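PDB 3D7L: Lin1944 protein from Listeria innocua, which is of uncharacterised function but belongs to the short-chain dehydrogenase/reductase family and is therefore probably an oxidoreductase. Local coordinates for residues V155-W164 and F171-V182; A69-L77 and M117-A128. All blocks are in the same frame, centred on the assembly; numbering follows the deposited sequence.

Interaction 1 (V155-W164 and F171-V182); sequences VSPNVLEESW and FEGFLPVPAAKV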
loop_
_atom_site.group_PDB
_atom_site.type_symbol
_atom_site.label_atom_id
_atom_site.label_comp_id
_atom_site.label_asym_id
_atom_site.label_seq_id
_atom_site.Cartn_x
_atom_site.Cartn_y
_atom_site.Cartn_z
ATOM N N VAL D 155 -2.291 3.478 13.469
ATOM C CA VAL D 155 -2.993 4.692 13.861
ATOM C C VAL D 155 -3.023 5.613 12.637
ATOM O O VAL D 155 -1.989 5.836 11.998
ATOM C CB VAL D 155 -2.362 5.348 15.096
ATOM C CG1 VAL D 155 -3.027 6.727 15.401
ATOM C CG2 VAL D 155 -2.465 4.396 16.311
ATOM N N SER D 156 -4.214 6.088 12.289
ATOM C CA SER D 156 -4.400 6.931 11.091
ATOM C C SER D 156 -4.908 8.312 11.501
ATOM O O SER D 156 -6.086 8.494 11.817
ATOM C CB SER D 156 -5.350 6.294 10.097
ATOM O OG SER D 156 -5.420 7.094 8.920
ATOM N N PRO D 157 -4.001 9.288 11.539
ATOM C CA PRO D 157 -4.439 10.609 11.954
ATOM C C PRO D 157 -4.927 11.487 10.817
ATOM O O PRO D 157 -4.500 11.343 9.659
ATOM C CB PRO D 157 -3.162 11.229 12.554
ATOM C CG PRO D 157 -2.030 10.235 12.247
ATOM C CD PRO D 157 -2.552 9.243 11.292
ATOM N N ASN D 158 -5.805 12.412 11.184
ATOM C CA ASN D 158 -6.137 13.561 10.350
ATOM C C ASN D 158 -4.983 14.548 10.463
ATOM O O ASN D 158 -4.043 14.348 11.264
ATOM C CB ASN D 158 -7.432 14.186 10.883
ATOM C CG ASN D 158 -8.157 15.029 9.864
ATOM O OD1 ASN D 158 -7.568 15.495 8.880
ATOM N ND2 ASN D 158 -9.472 15.224 10.085
ATOM N N VAL D 159 -5.033 15.618 9.679
ATOM C CA VAL D 159 -4.091 16.730 9.867
ATOM C C VAL D 159 -4.101 17.212 11.333
ATOM O O VAL D 159 -5.171 17.307 11.946
ATOM C CB VAL D 159 -4.355 17.914 8.852
ATOM C CG1 VAL D 159 -5.792 18.424 8.946
ATOM C CG2 VAL D 159 -3.372 19.076 9.085
ATOM N N LEU D 160 -2.919 17.488 11.889
ATOM C CA LEU D 160 -2.804 17.977 13.283
ATOM C C LEU D 160 -3.019 19.486 13.458
ATOM O O LEU D 160 -2.512 20.293 12.672
ATOM C CB LEU D 160 -1.452 17.602 13.892
ATOM C CG LEU D 160 -1.009 16.146 13.760
ATOM C CD1 LEU D 160 0.332 15.973 14.433
ATOM C CD2 LEU D 160 -2.069 15.208 14.366
ATOM N N GLU D 161 -3.755 19.859 14.506
ATOM C CA GLU D 161 -3.905 21.261 14.875
ATOM C C GLU D 161 -2.536 21.959 14.961
ATOM O O GLU D 161 -2.373 23.092 14.491
ATOM C CB GLU D 161 -4.617 21.396 16.230
ATOM C CG GLU D 161 -6.070 20.940 16.218
ATOM C CD GLU D 161 -6.783 21.193 17.530
ATOM O OE1 GLU D 161 -6.113 21.366 18.569
ATOM O OE2 GLU D 161 -8.025 21.210 17.524
ATOM N N GLU D 162 -1.552 21.286 15.560
ATOM C CA GLU D 162 -0.228 21.886 15.716
ATOM C C GLU D 162 0.574 21.986 14.413
ATOM O O GLU D 162 1.652 22.575 14.398
ATOM C CB GLU D 162 0.591 21.225 16.835
ATOM C CG GLU D 162 0.204 19.802 17.230
ATOM C CD GLU D 162 -1.081 19.705 18.042
ATOM O OE1 GLU D 162 -1.149 20.163 19.206
ATOM O OE2 GLU D 162 -2.035 19.137 17.501
ATOM N N SER D 163 0.040 21.417 13.335
ATOM C CA SER D 163 0.602 21.570 11.988
ATOM C C SER D 163 -0.290 22.393 11.045
ATOM O O SER D 163 0.102 22.654 9.918
ATOM C CB SER D 163 0.850 20.194 11.365
ATOM O OG SER D 163 1.788 19.445 12.113
ATOM N N TRP D 164 -1.469 22.797 11.521
ATOM C CA TRP D 164 -2.496 23.485 10.728
ATOM C C TRP D 164 -2.044 24.817 10.127
ATOM O O TRP D 164 -2.442 25.183 9.015
ATOM C CB TRP D 164 -3.721 23.742 11.607
ATOM C CG TRP D 164 -4.942 24.238 10.879
ATOM C CD1 TRP D 164 -5.607 25.405 11.104
ATOM C CD2 TRP D 164 -5.652 23.564 9.836
ATOM N NE1 TRP D 164 -6.691 25.508 10.266
ATOM C CE2 TRP D 164 -6.753 24.375 9.491
ATOM C CE3 TRP D 164 -5.481 22.336 9.173
ATOM C CZ2 TRP D 164 -7.673 24.008 8.499
ATOM C CZ3 TRP D 164 -6.400 21.974 8.177
ATOM C CH2 TRP D 164 -7.471 22.812 7.852
ATOM N N PHE D 171 -5.246 21.406 2.915
ATOM C CA PHE D 171 -6.321 20.653 3.563
ATOM C C PHE D 171 -7.519 21.581 3.790
ATOM O O PHE D 171 -8.149 21.562 4.849
ATOM C CB PHE D 171 -5.842 20.114 4.905
ATOM C CG PHE D 171 -4.949 18.906 4.799
ATOM C CD1 PHE D 171 -3.584 19.047 4.740
ATOM C CD2 PHE D 171 -5.493 17.625 4.809
ATOM C CE1 PHE D 171 -2.754 17.908 4.661
ATOM C CE2 PHE D 171 -4.696 16.485 4.722
ATOM C CZ PHE D 171 -3.314 16.631 4.658
ATOM N N GLU D 172 -7.810 22.422 2.806
ATOM C CA GLU D 172 -8.853 23.439 2.991
ATOM C C GLU D 172 -10.212 22.789 3.322
ATOM O O GLU D 172 -10.626 21.822 2.682
ATOM C CB GLU D 172 -8.954 24.340 1.757
ATOM C CG GLU D 172 -7.751 25.242 1.588
ATOM C CD GLU D 172 -7.729 25.917 0.245
ATOM O OE1 GLU D 172 -7.599 25.214 -0.778
ATOM O OE2 GLU D 172 -7.837 27.156 0.207
ATOM N N GLY D 173 -10.881 23.293 4.351
ATOM C CA GLY D 173 -12.168 22.699 4.743
ATOM C C GLY D 173 -12.067 21.469 5.639
ATOM O O GLY D 173 -13.085 20.928 6.071
ATOM N N PHE D 174 -10.853 21.018 5.916
ATOM C CA PHE D 174 -10.647 19.927 6.873
ATOM C C PHE D 174 -10.795 20.533 8.284
ATOM O O PHE D 174 -10.769 21.771 8.464
ATOM C CB PHE D 174 -9.250 19.279 6.701
ATOM C CG PHE D 174 -9.169 18.184 5.629
ATOM C CD1 PHE D 174 -8.880 16.857 5.990
ATOM C CD2 PHE D 174 -9.341 18.486 4.261
ATOM C CE1 PHE D 174 -8.750 15.842 5.012
ATOM C CE2 PHE D 174 -9.206 17.482 3.265
ATOM C CZ PHE D 174 -8.924 16.157 3.635
ATOM N N LEU D 175 -11.004 19.660 9.261
ATOM C CA LEU D 175 -11.042 20.026 10.671
ATOM C C LEU D 175 -9.920 19.254 11.344
ATOM O O LEU D 175 -9.998 18.053 11.460
ATOM C CB LEU D 175 -12.399 19.668 11.285
ATOM C CG LEU D 175 -12.667 20.100 12.733
ATOM C CD1 LEU D 175 -12.279 21.557 12.955
ATOM C CD2 LEU D 175 -14.153 19.848 13.107
ATOM N N PRO D 176 -8.838 19.941 11.738
ATOM C CA PRO D 176 -7.675 19.240 12.287
ATOM C C PRO D 176 -7.888 18.706 13.716
ATOM O O PRO D 176 -8.802 19.139 14.429
ATOM C CB PRO D 176 -6.581 20.307 12.262
ATOM C CG PRO D 176 -7.339 21.606 12.429
ATOM C CD PRO D 176 -8.657 21.408 11.704
ATOM N N VAL D 177 -7.059 17.741 14.105
ATOM C CA VAL D 177 -7.200 17.068 15.400
ATOM C C VAL D 177 -6.001 17.398 16.286
ATOM O O VAL D 177 -4.897 17.599 15.777
ATOM C CB VAL D 177 -7.361 15.517 15.238
ATOM C CG1 VAL D 177 -8.709 15.163 14.542
ATOM C CG2 VAL D 177 -6.190 14.919 14.480
ATOM N N PRO D 178 -6.217 17.474 17.613
ATOM C CA PRO D 178 -5.051 17.702 18.472
ATOM C C PRO D 178 -4.141 16.476 18.436
ATOM O O PRO D 178 -4.627 15.349 18.484
ATOM C CB PRO D 178 -5.655 17.862 19.877
ATOM C CG PRO D 178 -7.116 18.041 19.677
ATOM C CD PRO D 178 -7.458 17.324 18.400
ATOM N N ALA D 179 -2.839 16.701 18.350
ATOM C CA ALA D 179 -1.866 15.627 18.453
ATOM C C ALA D 179 -2.047 14.807 19.747
ATOM O O ALA D 179 -1.931 13.577 19.708
ATOM C CB ALA D 179 -0.477 16.189 18.365
ATOM N N ALA D 180 -2.359 15.470 20.862
ATOM C CA ALA D 180 -2.730 14.776 22.106
ATOM C C ALA D 180 -3.831 13.714 21.938
ATOM O O ALA D 180 -3.815 12.684 22.625
ATOM C CB ALA D 180 -3.137 15.777 23.195
ATOM N N LYS D 181 -4.809 13.976 21.059
ATOM C CA LYS D 181 -5.899 13.022 20.844
ATOM C C LYS D 181 -5.410 11.820 20.046
ATOM O O LYS D 181 -5.736 10.680 20.364
ATOM C CB LYS D 181 -7.085 13.706 20.164
ATOM C CG LYS D 181 -8.316 12.844 19.981
ATOM C CD LYS D 181 -9.345 13.585 19.175
ATOM C CE LYS D 181 -10.609 12.768 19.004
ATOM N NZ LYS D 181 -11.639 13.540 18.269
ATOM N N VAL D 182 -4.629 12.063 19.003
ATOM C CA VAL D 182 -4.044 10.978 18.248
ATOM C C VAL D 182 -3.151 10.109 19.154
ATOM O O VAL D 182 -3.114 8.895 18.995
ATOM C CB VAL D 182 -3.242 11.497 17.025
ATOM C CG1 VAL D 182 -2.709 10.331 16.188
ATOM C CG2 VAL D 182 -4.136 12.398 16.150
HETATM O O HOH W 1 -11.593 16.886 8.497
HETATM O O HOH W 2 -9.513 21.576 15.332
HETATM O O HOH W 3 -2.418 18.195 21.350
#
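Pro176 packs against both Trp164 and Val159. Its CG sits over one face of the indole, 3.9 Å from the centroid of the five-membered ring, a CH-pi contact with the two side chains crossing at about a right angle. The far rim of the indole reaches the 171-174 turn, where Trp164 CH2 comes edge-on to within 3.3 Å of Phe171 O. Val159 serves both neighbours: its CB is centred over the Phe171 ring, 4.1 Å from the centroid, while its CG1 packs alongside Pro176 CB. These contacts are set in register by a single beta bridge, Leu160 with Val177. Val177 N donates to Val159 O at 2.9 Å, almost straight on to the carbonyl, whereas Glu161 N, 2.8 Å from Val177 O, arrives from above the carbonyl plane. The bridge lies in the loop that leaves the end of strand 151-157, the sixth strand of the parallel Rossmann-type sheet of an SDR fold, and 171-182 leads into helix 179-191. At that helix start, Glu162 OE2 accepts from Ala179 N at 2.7 Å, the donor coming from above the carboxylate plane; the bend at chi2 (-74°) brings the carboxylate back onto the first turn, where its charge would suit the helix N-terminus. Farther along, Val182 CG1 meets Val155 CG1 at 3.7 Å and its CG2 meets Leu160 CD2. A water joins Asn158 ND2 to Leu175 N, and another joins Glu161 OE2 to Pro176 O. Outside the pair, Asn158 ND2 also binds Tyr202 O.

Interaction 2 (A69-L77 and M117-A128); sequences ATFSPLTEL and MMEDPIVQGASA
Gln124 and Phe71 bury the most surface here, and they hold each other at two points. Gln124 CB stands over the centre of the Phe71 ring, 3.7 Å from its centroid and only 7° off the normal, a CH-pi contact. The amide at the end of the side chain reaches the backbone of the same phenylalanine: NE2 donates to Phe71 O at 2.8 Å, with the acceptor in the amide plane but the donor above the carbonyl plane and the bond bent to 131° at the hydrogen. The glutamine chain, extended beyond CG (chi2 -168°), runs beside the Pro73 ring on its way there. At the edge of the Phe71 ring lie Ile122 CD1, 3.7 Å from CE2, and the selenium of Met117, a selenomethionine; Phe170 makes an edge-to-face stack with the same ring. Ser127 has the next largest share: its CB rests 3.4 Å from Thr70 O and also against Leu77 CD2, while its OG is bonded to Thr85 OG1 of helix 79-100. A water links Ser72 O, at 2.8 Å, to Ala126 N at the start of helix 126-142. Glu145 of the second subunit binds Gln124 N and Leu74 N, tying both segments to the dimer partner. The arrangement joins two loops at the C-terminal ends of the fourth and fifth strands of a Rossmann-type SDR sheet, the edge where relatives bind cofactor and substrate.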
loop_
_atom_site.group_PDB
_atom_site.type_symbol
_atom_site.label_atom_id
_atom_site.label_comp_id
_atom_site.label_asym_id
_atom_site.label_seq_id
_atom_site.Cartn_x
_atom_site.Cartn_y
_atom_site.Cartn_z
ATOM N N ALA D 69 6.747 10.594 2.846
ATOM C CA ALA D 69 6.094 10.355 1.561
ATOM C C ALA D 69 6.230 11.594 0.676
ATOM O O ALA D 69 5.987 12.719 1.143
ATOM C CB ALA D 69 4.604 10.046 1.767
ATOM N N THR D 70 6.603 11.390 -0.586
ATOM C CA THR D 70 6.599 12.474 -1.567
ATOM C C THR D 70 5.217 13.119 -1.648
ATOM O O THR D 70 4.202 12.406 -1.766
ATOM C CB THR D 70 7.023 11.968 -2.965
ATOM O OG1 THR D 70 8.415 11.657 -2.927
ATOM C CG2 THR D 70 6.797 13.022 -4.029
ATOM N N PHE D 71 5.207 14.457 -1.593
ATOM C CA PHE D 71 3.999 15.286 -1.646
ATOM C C PHE D 71 4.048 16.124 -2.925
ATOM O O PHE D 71 4.316 17.319 -2.888
ATOM C CB PHE D 71 3.945 16.165 -0.392
ATOM C CG PHE D 71 2.620 16.854 -0.146
ATOM C CD1 PHE D 71 2.541 18.245 -0.189
ATOM C CD2 PHE D 71 1.467 16.119 0.192
ATOM C CE1 PHE D 71 1.325 18.916 0.071
ATOM C CE2 PHE D 71 0.233 16.778 0.465
ATOM C CZ PHE D 71 0.167 18.182 0.391
ATOM N N SER D 72 3.803 15.462 -4.055
ATOM C CA SER D 72 3.881 16.053 -5.405
ATOM C C SER D 72 2.511 15.963 -6.124
ATOM O O SER D 72 1.775 14.989 -5.931
ATOM C CB SER D 72 4.931 15.277 -6.219
ATOM O OG SER D 72 4.777 15.477 -7.625
ATOM N N PRO D 73 2.170 16.962 -6.962
ATOM C CA PRO D 73 1.031 16.813 -7.858
ATOM C C PRO D 73 1.172 15.539 -8.673
ATOM O O PRO D 73 2.305 15.171 -9.042
ATOM C CB PRO D 73 1.155 18.025 -8.799
ATOM C CG PRO D 73 1.876 19.024 -8.009
ATOM C CD PRO D 73 2.826 18.275 -7.126
ATOM N N LEU D 74 0.040 14.883 -8.942
ATOM C CA LEU D 74 0.019 13.627 -9.697
ATOM C C LEU D 74 0.773 13.663 -11.026
ATOM O O LEU D 74 1.552 12.745 -11.332
ATOM C CB LEU D 74 -1.413 13.147 -9.948
ATOM C CG LEU D 74 -1.517 11.874 -10.812
ATOM C CD1 LEU D 74 -0.921 10.646 -10.059
ATOM C CD2 LEU D 74 -2.970 11.620 -11.264
ATOM N N THR D 75 0.570 14.710 -11.815
ATOM C CA THR D 75 1.212 14.756 -13.123
ATOM C C THR D 75 2.719 15.058 -13.032
ATOM O O THR D 75 3.422 15.006 -14.037
ATOM C CB THR D 75 0.502 15.742 -14.080
ATOM O OG1 THR D 75 0.512 17.051 -13.497
ATOM C CG2 THR D 75 -0.972 15.302 -14.319
ATOM N N GLU D 76 3.196 15.379 -11.834
ATOM C CA GLU D 76 4.624 15.630 -11.565
ATOM C C GLU D 76 5.248 14.474 -10.803
ATOM O O GLU D 76 6.434 14.504 -10.481
ATOM C CB GLU D 76 4.786 16.891 -10.702
ATOM C CG GLU D 76 4.977 18.198 -11.448
ATOM C CD GLU D 76 4.047 18.352 -12.627
ATOM O OE1 GLU D 76 4.555 18.280 -13.765
ATOM O OE2 GLU D 76 2.818 18.525 -12.425
ATOM N N LEU D 77 4.429 13.483 -10.468
ATOM C CA LEU D 77 4.868 12.363 -9.650
ATOM C C LEU D 77 5.509 11.303 -10.557
ATOM O O LEU D 77 4.821 10.573 -11.254
ATOM C CB LEU D 77 3.688 11.779 -8.871
ATOM C CG LEU D 77 3.917 10.592 -7.925
ATOM C CD1 LEU D 77 5.067 10.840 -6.937
ATOM C CD2 LEU D 77 2.613 10.235 -7.218
HETATM N N MSE D 117 -5.074 10.657 4.429
HETATM C CA MSE D 117 -4.960 10.878 2.986
HETATM C C MSE D 117 -5.330 9.658 2.142
HETATM O O MSE D 117 -5.713 9.808 0.984
HETATM C CB MSE D 117 -3.580 11.382 2.609
HETATM C CG MSE D 117 -3.474 12.855 2.804
HETATM SE SE MSE D 117 -1.758 13.494 2.192
HETATM C CE MSE D 117 -0.834 13.505 3.877
HETATM N N MSE D 118 -5.218 8.462 2.717
HETATM C CA MSE D 118 -5.715 7.250 2.053
HETATM C C MSE D 118 -7.251 7.144 1.959
HETATM O O MSE D 118 -7.752 6.373 1.147
HETATM C CB MSE D 118 -5.163 6.008 2.746
HETATM C CG MSE D 118 -5.726 5.831 4.163
HETATM SE SE MSE D 118 -5.214 4.120 4.936
HETATM C CE MSE D 118 -5.901 4.365 6.729
ATOM N N GLU D 119 -7.988 7.879 2.798
ATOM C CA GLU D 119 -9.468 7.758 2.885
ATOM C C GLU D 119 -10.229 9.016 2.454
ATOM O O GLU D 119 -11.372 8.933 2.008
ATOM C CB GLU D 119 -9.918 7.438 4.317
ATOM C CG GLU D 119 -9.132 6.313 4.981
ATOM C CD GLU D 119 -9.968 5.451 5.954
ATOM O OE1 GLU D 119 -11.044 4.946 5.520
ATOM O OE2 GLU D 119 -9.532 5.270 7.131
ATOM N N ASP D 120 -9.600 10.175 2.621
ATOM C CA ASP D 120 -10.217 11.480 2.340
ATOM C C ASP D 120 -9.173 12.251 1.543
ATOM O O ASP D 120 -8.477 13.114 2.106
ATOM C CB ASP D 120 -10.486 12.179 3.679
ATOM C CG ASP D 120 -11.431 13.357 3.567
ATOM O OD1 ASP D 120 -11.672 13.894 2.446
ATOM O OD2 ASP D 120 -11.934 13.764 4.635
ATOM N N PRO D 121 -9.014 11.896 0.249
ATOM C CA PRO D 121 -7.797 12.305 -0.467
ATOM C C PRO D 121 -7.707 13.786 -0.807
ATOM O O PRO D 121 -8.736 14.471 -0.953
ATOM C CB PRO D 121 -7.838 11.470 -1.748
ATOM C CG PRO D 121 -9.281 11.157 -1.964
ATOM C CD PRO D 121 -9.900 11.064 -0.592
ATOM N N ILE D 122 -6.468 14.260 -0.950
ATOM C CA ILE D 122 -6.205 15.645 -1.358
ATOM C C ILE D 122 -5.254 15.700 -2.566
ATOM O O ILE D 122 -4.514 14.737 -2.853
ATOM C CB ILE D 122 -5.618 16.477 -0.189
ATOM C CG1 ILE D 122 -4.304 15.846 0.296
ATOM C CG2 ILE D 122 -6.686 16.666 0.933
ATOM C CD1 ILE D 122 -3.404 16.790 1.046
ATOM N N VAL D 123 -5.253 16.836 -3.246
ATOM C CA VAL D 123 -4.295 17.068 -4.319
ATOM C C VAL D 123 -2.890 17.047 -3.694
ATOM O O VAL D 123 -2.675 17.578 -2.597
ATOM C CB VAL D 123 -4.578 18.381 -5.084
ATOM C CG1 VAL D 123 -3.488 18.651 -6.118
ATOM C CG2 VAL D 123 -5.984 18.350 -5.748
ATOM N N GLN D 124 -1.967 16.406 -4.401
ATOM C CA GLN D 124 -0.598 16.100 -3.943
ATOM C C GLN D 124 -0.450 14.887 -3.019
ATOM O O GLN D 124 0.684 14.500 -2.655
ATOM C CB GLN D 124 0.083 17.331 -3.331
ATOM C CG GLN D 124 0.200 18.461 -4.314
ATOM C CD GLN D 124 1.114 19.573 -3.839
ATOM O OE1 GLN D 124 0.740 20.745 -3.859
ATOM N NE2 GLN D 124 2.318 19.215 -3.419
ATOM N N GLY D 125 -1.581 14.270 -2.663
ATOM C CA GLY D 125 -1.567 13.189 -1.694
ATOM C C GLY D 125 -1.447 11.755 -2.198
ATOM O O GLY D 125 -1.446 10.853 -1.381
ATOM N N ALA D 126 -1.336 11.532 -3.507
ATOM C CA ALA D 126 -1.446 10.174 -4.083
ATOM C C ALA D 126 -0.392 9.209 -3.559
ATOM O O ALA D 126 -0.684 8.029 -3.294
ATOM C CB ALA D 126 -1.400 10.201 -5.613
ATOM N N SER D 127 0.833 9.709 -3.421
ATOM C CA SER D 127 1.935 8.889 -2.981
ATOM C C SER D 127 1.825 8.585 -1.477
ATOM O O SER D 127 2.077 7.463 -1.041
ATOM C CB SER D 127 3.240 9.587 -3.337
ATOM O OG SER D 127 4.349 8.784 -3.000
ATOM N N ALA D 128 1.425 9.569 -0.678
ATOM C CA ALA D 128 1.202 9.296 0.753
ATOM C C ALA D 128 -0.022 8.351 0.956
ATOM O O ALA D 128 -0.000 7.431 1.787
ATOM C CB ALA D 128 1.049 10.607 1.524
HETATM O O HOH W 4 1.726 12.251 -1.865
HETATM O O HOH W 5 -0.519 13.359 -5.927
#

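Overall arrangement
Interaction 1 and interaction 2 are successive along the chain, their centres about 17 Å apart, and both gather loops that follow strands of the one parallel sheet. Helix 126-142, which begins in interaction 2, leads on to strand 151-157, which ends in interaction 1. They meet directly through two phenylalanines of 171-182: Phe174 CZ lies 3.4 Å from Asp120 O, Phe174 CE2 3.5 Å from Ile122 CG2, and Phe171 CZ 3.6 Å from Ile122 CD1. Ile122 thus touches both of them as well as Phe71 within interaction 2. The second subunit reaches interaction 2 but not interaction 1. Both contacts sit at the end of the sheet where a cofactor site would be expected by family.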